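Local coordinates for protein NAD(P)H-flavin oxidoreductase (Staphylococcus epidermidis ATCC 12228, PDB 3GBH) that probably reduces flavin or other substrates with NAD(P)H, as a member of the nitroreductase family that carries bound flavin mononucleotide, at residues B[82-96]-B[178-192]. Numbering follows the deposited sequence.
Sequences SSAMLIIFGDLQNYE and YDSDRYVPVLAIAIG
The two inner strands of this chain's antiparallel sheet, in the nitroreductase fold, 84-91 and 183-192, pair from Ala84-Ile191 to Asp91-Tyr183, with a classic beta bulge at the start of the pairing, where Ser83 and Ala84 both face Ile191, and a second inside it, where Val186 and Leu187 both face Ile88 and the register shifts by one. At the latter, Ile88 N reaches Leu187 O at 2.9 Å while Ile88 O takes Val186 N at 2.8 Å, just beside the flavin, which lies close to the Leu187 side chain.

On one face of the sheet Ile88 CD1 touches Ile189 CD1 at 3.6 Å, and Leu187 lies alongside Ile88, pointing the same way. Met85, Ala188 and Ala190 occupy the other face: the chain of Met85, modelled as selenomethionine and bent at chi2 and chi3, brings its SE to within 3.6 Å of Ala190 N. Further along this face, Tyr178 places CD2 3.8 Å above the plane of the Phe89 ring, near its rim, with the two rings inclined at 49°.

Polar chemistry takes over at the end of the pair. With CG anti to the backbone N (chi1 179°), the Asp91 carboxylate meets Arg182 side-on, NE giving to OD1 at 2.8 Å and NH2 to OD2 at 3.1 Å. Gln93 N reaches OD1 from the opposite face of the carboxylate, closing an Asx turn. The extended Arg182 chain runs over the Tyr183 ring, CG above its centre, and the guanidinium lies between Tyr183 OH and Gln93 CB. Arg55 on the neighbouring strand 54-59 forms a second salt bridge to Asp91 OD2. Two arginines and a backbone N-H thus share one buried carboxylate, which probably favours its ionised form and fixes its orientation where the chain leaves strand 84-91 through the type I turn Asp91 to Asn94.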
# COMPACT_ATOMS: atom_id res chain seq x y z
N SER B 82 -2.01 -34.68 -22.24
CA SER B 82 -3.02 -33.81 -21.65
C SER B 82 -4.33 -34.52 -21.29
O SER B 82 -4.75 -35.50 -21.95
CB SER B 82 -3.34 -32.65 -22.61
OG SER B 82 -3.95 -33.11 -23.80
N SER B 83 -4.98 -34.02 -20.25
CA SER B 83 -6.33 -34.50 -19.94
C SER B 83 -7.28 -34.12 -21.07
O SER B 83 -8.18 -34.86 -21.40
CB SER B 83 -6.81 -33.93 -18.62
OG SER B 83 -6.06 -34.47 -17.55
N ALA B 84 -7.06 -32.93 -21.64
CA ALA B 84 -7.81 -32.48 -22.79
C ALA B 84 -6.97 -31.47 -23.54
O ALA B 84 -6.16 -30.74 -22.92
CB ALA B 84 -9.17 -31.82 -22.33
N MSE B 85 -7.15 -31.41 -24.87
CA MSE B 85 -6.68 -30.28 -25.67
C MSE B 85 -7.88 -29.41 -26.01
O MSE B 85 -8.75 -29.82 -26.79
CB MSE B 85 -6.01 -30.77 -26.94
CG MSE B 85 -5.49 -29.65 -27.84
SE MSE B 85 -4.04 -28.62 -27.03
CE MSE B 85 -2.62 -29.89 -27.33
N LEU B 86 -7.91 -28.22 -25.44
CA LEU B 86 -8.98 -27.27 -25.70
C LEU B 86 -8.60 -26.54 -26.98
O LEU B 86 -7.50 -26.04 -27.07
CB LEU B 86 -9.10 -26.28 -24.55
CG LEU B 86 -9.19 -26.85 -23.13
CD1 LEU B 86 -9.45 -25.75 -22.11
CD2 LEU B 86 -10.26 -27.92 -23.04
N ILE B 87 -9.49 -26.51 -27.96
CA ILE B 87 -9.27 -25.68 -29.15
C ILE B 87 -10.37 -24.63 -29.17
O ILE B 87 -11.55 -24.97 -29.23
CB ILE B 87 -9.27 -26.49 -30.43
CG1 ILE B 87 -8.33 -27.71 -30.29
CG2 ILE B 87 -8.83 -25.62 -31.63
CD1 ILE B 87 -8.35 -28.67 -31.51
N ILE B 88 -9.98 -23.36 -29.10
CA ILE B 88 -10.92 -22.27 -28.99
C ILE B 88 -11.05 -21.60 -30.35
O ILE B 88 -10.06 -21.21 -30.95
CB ILE B 88 -10.48 -21.25 -27.94
CG1 ILE B 88 -10.39 -21.91 -26.56
CG2 ILE B 88 -11.43 -20.05 -27.91
CD1 ILE B 88 -9.50 -21.17 -25.60
N PHE B 89 -12.28 -21.55 -30.84
CA PHE B 89 -12.65 -20.98 -32.10
C PHE B 89 -13.45 -19.72 -31.83
O PHE B 89 -14.08 -19.59 -30.78
CB PHE B 89 -13.54 -21.95 -32.87
CG PHE B 89 -12.85 -23.18 -33.37
CD1 PHE B 89 -12.68 -24.28 -32.53
CD2 PHE B 89 -12.39 -23.25 -34.69
CE1 PHE B 89 -12.04 -25.42 -32.99
CE2 PHE B 89 -11.76 -24.36 -35.16
CZ PHE B 89 -11.58 -25.48 -34.31
N GLY B 90 -13.44 -18.80 -32.78
CA GLY B 90 -14.24 -17.61 -32.74
C GLY B 90 -15.34 -17.75 -33.79
O GLY B 90 -15.08 -18.18 -34.90
N ASP B 91 -16.57 -17.43 -33.42
CA ASP B 91 -17.70 -17.49 -34.35
C ASP B 91 -17.82 -16.14 -35.07
O ASP B 91 -18.15 -15.14 -34.46
CB ASP B 91 -18.97 -17.83 -33.56
CG ASP B 91 -20.20 -17.90 -34.39
OD1 ASP B 91 -20.15 -17.83 -35.66
OD2 ASP B 91 -21.23 -18.11 -33.75
N LEU B 92 -17.56 -16.13 -36.37
CA LEU B 92 -17.63 -14.89 -37.17
C LEU B 92 -19.07 -14.43 -37.39
O LEU B 92 -19.28 -13.30 -37.85
CB LEU B 92 -16.94 -15.09 -38.54
CG LEU B 92 -15.45 -15.43 -38.53
CD1 LEU B 92 -14.98 -15.75 -39.97
CD2 LEU B 92 -14.64 -14.30 -37.94
N GLN B 93 -20.04 -15.30 -37.09
CA GLN B 93 -21.48 -14.95 -37.09
C GLN B 93 -22.08 -14.98 -35.69
O GLN B 93 -23.23 -15.38 -35.47
CB GLN B 93 -22.24 -15.87 -38.04
CG GLN B 93 -21.77 -15.74 -39.48
CD GLN B 93 -22.38 -16.78 -40.37
OE1 GLN B 93 -23.57 -17.01 -40.34
NE2 GLN B 93 -21.55 -17.42 -41.20
N ASN B 94 -21.29 -14.49 -34.73
CA ASN B 94 -21.64 -14.55 -33.34
C ASN B 94 -22.95 -13.83 -32.99
O ASN B 94 -23.57 -14.14 -31.96
CB ASN B 94 -20.49 -13.99 -32.50
CG ASN B 94 -20.03 -12.63 -32.95
OD1 ASN B 94 -20.76 -11.67 -32.81
ND2 ASN B 94 -18.78 -12.53 -33.49
N TYR B 95 -23.34 -12.88 -33.84
CA TYR B 95 -24.55 -12.06 -33.66
C TYR B 95 -25.81 -12.90 -33.85
O TYR B 95 -26.91 -12.49 -33.49
CB TYR B 95 -24.57 -10.88 -34.63
CG TYR B 95 -24.30 -11.28 -36.06
CD1 TYR B 95 -25.27 -11.89 -36.82
CD2 TYR B 95 -23.02 -11.14 -36.60
CE1 TYR B 95 -25.01 -12.30 -38.10
CE2 TYR B 95 -22.75 -11.53 -37.87
CZ TYR B 95 -23.74 -12.12 -38.62
OH TYR B 95 -23.45 -12.53 -39.91
N GLU B 96 -25.66 -14.10 -34.41
CA GLU B 96 -26.80 -15.01 -34.47
C GLU B 96 -27.32 -15.39 -33.08
O GLU B 96 -28.45 -15.83 -32.97
CB GLU B 96 -26.49 -16.26 -35.31
CG GLU B 96 -26.25 -15.99 -36.79
CD GLU B 96 -27.50 -15.59 -37.56
OE1 GLU B 96 -28.61 -15.87 -37.07
OE2 GLU B 96 -27.38 -14.99 -38.64
N TYR B 178 -16.18 -28.63 -37.54
CA TYR B 178 -16.78 -27.31 -37.41
C TYR B 178 -16.72 -26.63 -38.76
O TYR B 178 -15.77 -26.85 -39.54
CB TYR B 178 -16.03 -26.46 -36.39
CG TYR B 178 -16.21 -26.84 -34.93
CD1 TYR B 178 -16.75 -28.06 -34.55
CD2 TYR B 178 -15.81 -25.97 -33.94
CE1 TYR B 178 -16.89 -28.39 -33.20
CE2 TYR B 178 -15.95 -26.29 -32.60
CZ TYR B 178 -16.49 -27.49 -32.24
OH TYR B 178 -16.63 -27.77 -30.91
N ASP B 179 -17.73 -25.82 -39.05
CA ASP B 179 -17.84 -25.13 -40.34
C ASP B 179 -16.65 -24.16 -40.43
O ASP B 179 -16.58 -23.19 -39.66
CB ASP B 179 -19.18 -24.36 -40.37
CG ASP B 179 -19.44 -23.64 -41.69
OD1 ASP B 179 -18.48 -23.35 -42.43
OD2 ASP B 179 -20.63 -23.35 -41.95
N SER B 180 -15.71 -24.46 -41.33
CA SER B 180 -14.46 -23.70 -41.43
C SER B 180 -14.63 -22.28 -41.99
O SER B 180 -13.78 -21.43 -41.79
CB SER B 180 -13.39 -24.47 -42.22
OG SER B 180 -13.86 -24.84 -43.49
N ASP B 181 -15.74 -22.03 -42.68
CA ASP B 181 -16.05 -20.68 -43.14
C ASP B 181 -16.52 -19.78 -42.01
O ASP B 181 -16.26 -18.59 -42.04
CB ASP B 181 -17.13 -20.69 -44.22
CG ASP B 181 -16.64 -21.25 -45.55
OD1 ASP B 181 -15.40 -21.26 -45.76
OD2 ASP B 181 -17.48 -21.67 -46.38
N ARG B 182 -17.23 -20.35 -41.04
CA ARG B 182 -17.84 -19.60 -39.92
C ARG B 182 -17.00 -19.54 -38.65
O ARG B 182 -17.03 -18.55 -37.91
CB ARG B 182 -19.18 -20.23 -39.56
CG ARG B 182 -19.89 -19.50 -38.46
CD ARG B 182 -21.34 -19.91 -38.33
NE ARG B 182 -21.91 -19.38 -37.11
CZ ARG B 182 -23.19 -19.47 -36.77
NH1 ARG B 182 -24.07 -20.06 -37.57
NH2 ARG B 182 -23.59 -18.97 -35.62
N TYR B 183 -16.27 -20.61 -38.37
CA TYR B 183 -15.53 -20.71 -37.11
C TYR B 183 -14.02 -20.66 -37.33
O TYR B 183 -13.49 -21.51 -38.01
CB TYR B 183 -15.94 -22.00 -36.41
CG TYR B 183 -17.41 -21.98 -36.05
CD1 TYR B 183 -17.89 -21.19 -35.01
CD2 TYR B 183 -18.33 -22.75 -36.77
CE1 TYR B 183 -19.25 -21.17 -34.70
CE2 TYR B 183 -19.68 -22.75 -36.46
CZ TYR B 183 -20.14 -21.95 -35.43
OH TYR B 183 -21.50 -21.95 -35.15
N VAL B 184 -13.35 -19.64 -36.80
CA VAL B 184 -11.90 -19.51 -37.01
C VAL B 184 -11.13 -19.91 -35.75
O VAL B 184 -11.49 -19.48 -34.68
CB VAL B 184 -11.50 -18.10 -37.45
CG1 VAL B 184 -12.15 -17.79 -38.82
CG2 VAL B 184 -11.90 -17.08 -36.41
N PRO B 185 -10.09 -20.73 -35.88
CA PRO B 185 -9.31 -21.12 -34.70
C PRO B 185 -8.51 -19.95 -34.14
O PRO B 185 -7.90 -19.20 -34.90
CB PRO B 185 -8.39 -22.21 -35.21
CG PRO B 185 -8.41 -22.14 -36.69
CD PRO B 185 -9.51 -21.24 -37.14
N VAL B 186 -8.56 -19.77 -32.83
CA VAL B 186 -7.87 -18.65 -32.19
C VAL B 186 -6.60 -19.16 -31.51
O VAL B 186 -5.49 -18.75 -31.83
CB VAL B 186 -8.77 -17.92 -31.17
CG1 VAL B 186 -7.99 -16.79 -30.49
CG2 VAL B 186 -10.04 -17.37 -31.86
N LEU B 187 -6.78 -20.08 -30.58
CA LEU B 187 -5.64 -20.76 -29.96
C LEU B 187 -6.11 -22.03 -29.32
O LEU B 187 -7.31 -22.22 -29.16
CB LEU B 187 -4.99 -19.87 -28.91
CG LEU B 187 -5.57 -19.77 -27.53
CD1 LEU B 187 -4.52 -19.13 -26.54
CD2 LEU B 187 -6.86 -18.99 -27.57
N ALA B 188 -5.15 -22.91 -29.01
CA ALA B 188 -5.43 -24.15 -28.29
C ALA B 188 -4.86 -24.04 -26.88
O ALA B 188 -3.97 -23.22 -26.64
CB ALA B 188 -4.84 -25.32 -29.01
N ILE B 189 -5.38 -24.84 -25.94
CA ILE B 189 -4.87 -24.87 -24.58
C ILE B 189 -4.81 -26.30 -24.09
O ILE B 189 -5.86 -26.92 -23.93
CB ILE B 189 -5.75 -24.03 -23.61
CG1 ILE B 189 -5.99 -22.60 -24.13
CG2 ILE B 189 -5.11 -23.98 -22.19
CD1 ILE B 189 -6.84 -21.74 -23.21
N ALA B 190 -3.60 -26.85 -23.87
CA ALA B 190 -3.49 -28.17 -23.25
C ALA B 190 -3.79 -27.99 -21.78
O ALA B 190 -3.33 -27.03 -21.18
CB ALA B 190 -2.04 -28.79 -23.42
N ILE B 191 -4.54 -28.92 -21.19
CA ILE B 191 -4.86 -28.83 -19.77
C ILE B 191 -4.75 -30.22 -19.15
O ILE B 191 -5.07 -31.22 -19.78
CB ILE B 191 -6.27 -28.21 -19.56
CG1 ILE B 191 -6.58 -28.01 -18.06
CG2 ILE B 191 -7.37 -29.07 -20.23
CD1 ILE B 191 -7.88 -27.22 -17.83
N GLY B 192 -4.23 -30.28 -17.94
CA GLY B 192 -4.11 -31.53 -17.23
C GLY B 192 -3.40 -31.31 -15.92
O GLY B 192 -3.17 -30.15 -15.51
O HOH W 1 -22.20 -21.19 -32.61
O HOH W 2 -18.90 -16.68 -41.79